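Local coordinates for avirulence protein (Pseudomonas syringae, PDB 4B6X), which is a type III secreted effector of a plant pathogen, whose C-terminal domain, processed in planta, forms a coiled coil and probably takes part in activating plant immunity, at residues Q29-K34 and A69-L74. Residues are numbered along the deposited sequence; the frame is centred on the assembly and turned at random.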
loop_
_atom_site.group_PDB
_atom_site.type_symbol
_atom_site.label_atom_id
_atom_site.label_comp_id
_atom_site.label_asym_id
_atom_site.label_seq_id
_atom_site.Cartn_x
_atom_site.Cartn_y
_atom_site.Cartn_z
ATOM N N GLN A 29 -5.506 -9.333 3.361
ATOM C CA GLN A 29 -6.550 -8.342 3.498
ATOM C C GLN A 29 -5.939 -6.963 3.821
ATOM O O GLN A 29 -6.383 -5.955 3.282
ATOM C CB GLN A 29 -7.585 -8.816 4.535
ATOM C CG GLN A 29 -8.764 -7.895 4.748
ATOM C CD GLN A 29 -9.587 -7.657 3.483
ATOM O OE1 GLN A 29 -10.219 -8.578 2.978
ATOM N NE2 GLN A 29 -9.576 -6.417 2.969
ATOM N N GLU A 30 -4.882 -6.925 4.644
ATOM C CA GLU A 30 -4.176 -5.672 4.940
ATOM C C GLU A 30 -3.556 -5.045 3.703
ATOM O O GLU A 30 -3.549 -3.810 3.525
ATOM C CB GLU A 30 -3.096 -5.857 6.006
ATOM C CG GLU A 30 -2.775 -4.520 6.690
ATOM C CD GLU A 30 -1.552 -4.481 7.615
ATOM O OE1 GLU A 30 -1.021 -5.530 8.052
ATOM O OE2 GLU A 30 -1.127 -3.323 7.889
ATOM N N ILE A 31 -2.993 -5.901 2.866
ATOM C CA ILE A 31 -2.419 -5.472 1.624
ATOM C C ILE A 31 -3.489 -4.801 0.761
ATOM O O ILE A 31 -3.258 -3.721 0.248
ATOM C CB ILE A 31 -1.794 -6.624 0.874
ATOM C CG1 ILE A 31 -0.524 -7.037 1.610
ATOM C CG2 ILE A 31 -1.546 -6.238 -0.617
ATOM C CD1 ILE A 31 0.112 -8.364 1.095
ATOM N N GLU A 32 -4.650 -5.418 0.609
ATOM C CA GLU A 32 -5.713 -4.769 -0.165
ATOM C C GLU A 32 -6.216 -3.435 0.488
ATOM O O GLU A 32 -6.497 -2.462 -0.214
ATOM C CB GLU A 32 -6.893 -5.712 -0.365
ATOM C CG GLU A 32 -6.616 -6.960 -1.271
ATOM C CD GLU A 32 -6.198 -6.594 -2.710
ATOM O OE1 GLU A 32 -4.960 -6.361 -2.936
ATOM O OE2 GLU A 32 -7.113 -6.505 -3.586
ATOM N N ASP A 33 -6.334 -3.416 1.818
ATOM C CA ASP A 33 -6.746 -2.203 2.541
ATOM C C ASP A 33 -5.696 -1.107 2.305
ATOM O O ASP A 33 -6.039 0.049 2.078
ATOM C CB ASP A 33 -6.893 -2.432 4.057
ATOM C CG ASP A 33 -7.956 -3.436 4.425
ATOM O OD1 ASP A 33 -8.872 -3.736 3.644
ATOM O OD2 ASP A 33 -7.884 -3.948 5.561
ATOM N N LYS A 34 -4.424 -1.489 2.330
ATOM C CA LYS A 34 -3.334 -0.557 2.144
ATOM C C LYS A 34 -3.179 -0.075 0.702
ATOM O O LYS A 34 -2.851 1.100 0.496
ATOM C CB LYS A 34 -2.010 -1.122 2.683
ATOM C CG LYS A 34 -0.856 -0.077 2.667
ATOM C CD LYS A 34 0.049 0.151 3.905
ATOM C CE LYS A 34 -0.365 -0.346 5.250
ATOM N NZ LYS A 34 -0.465 0.699 6.287
ATOM N N ALA A 69 5.740 2.726 1.089
ATOM C CA ALA A 69 6.807 1.972 1.732
ATOM C C ALA A 69 6.246 0.818 2.576
ATOM O O ALA A 69 6.758 -0.304 2.527
ATOM C CB ALA A 69 7.680 2.899 2.593
ATOM N N ASP A 70 5.197 1.108 3.346
ATOM C CA ASP A 70 4.548 0.127 4.164
ATOM C C ASP A 70 3.927 -0.981 3.310
ATOM O O ASP A 70 4.007 -2.148 3.649
ATOM C CB ASP A 70 3.478 0.784 5.036
ATOM C CG ASP A 70 4.057 1.671 6.139
ATOM O OD1 ASP A 70 5.265 1.521 6.499
ATOM O OD2 ASP A 70 3.289 2.509 6.673
ATOM N N LEU A 71 3.331 -0.613 2.189
ATOM C CA LEU A 71 2.741 -1.592 1.296
ATOM C C LEU A 71 3.799 -2.545 0.740
ATOM O O LEU A 71 3.571 -3.756 0.687
ATOM C CB LEU A 71 2.002 -0.905 0.127
ATOM C CG LEU A 71 1.309 -1.784 -0.905
ATOM C CD1 LEU A 71 0.310 -2.666 -0.230
ATOM C CD2 LEU A 71 0.655 -0.926 -2.076
ATOM N N ALA A 72 4.902 -2.005 0.245
ATOM C CA ALA A 72 5.936 -2.838 -0.314
ATOM C C ALA A 72 6.465 -3.863 0.725
ATOM O O ALA A 72 6.706 -5.003 0.388
ATOM C CB ALA A 72 7.028 -1.992 -0.883
ATOM N N ASP A 73 6.633 -3.454 1.989
ATOM C CA ASP A 73 7.002 -4.392 3.055
ATOM C C ASP A 73 5.938 -5.448 3.291
ATOM O O ASP A 73 6.247 -6.644 3.457
ATOM C CB ASP A 73 7.275 -3.647 4.357
ATOM C CG ASP A 73 8.628 -2.928 4.353
ATOM O OD1 ASP A 73 9.421 -3.130 3.414
ATOM O OD2 ASP A 73 8.922 -2.194 5.318
ATOM N N LEU A 74 4.675 -5.033 3.328
ATOM C CA LEU A 74 3.612 -5.981 3.506
ATOM C C LEU A 74 3.642 -7.046 2.385
ATOM O O LEU A 74 3.510 -8.243 2.636
ATOM C CB LEU A 74 2.252 -5.291 3.605
ATOM C CG LEU A 74 1.900 -4.454 4.844
ATOM C CD1 LEU A 74 0.473 -3.944 4.700
ATOM C CD2 LEU A 74 2.033 -5.237 6.118
HETATM O O HOH W 1 0.923 3.034 5.965
#
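L74 reaches across to helix 25-50 and meets the side chains of E30, I31 and K34. I31 and L74 run past each other in opposite directions, with I31 CG1 3.8 Å from L74 CB, while the I31 CD1 methyl comes to rest against the backbone O of L74. At the other end of L74 the two methyls meet the carboxylate of E30, whose CD lies 3.6 Å from L74 CD1; the extended glutamate crosses the leucine at about a right angle. L71 sends CD1 to I31 CG2, 4.0 Å away. In an antiparallel coiled-coil hairpin such as helices 25-50 and 54-89, apolar side chains (here I31, L71 and L74) meet between the helices while long charged ones (E30 and K34) cover a flank; the axes of segments 29-34 and 69-74 come within 9.8 Å, their directions 157° apart. K34 CG is anti to the backbone N (chi1 -173°), laying the first part of the chain alongside L71; further bends bring CD to 3.7 Å from D70 CB and CE against L74 CD1. NZ and D70 OD2 are 4.2 Å apart, too far for a salt bridge, and a water joins them, accepting from NZ and donating to OD2. Farther out, L74 also touches L27, and L71 touches Q35 and V38.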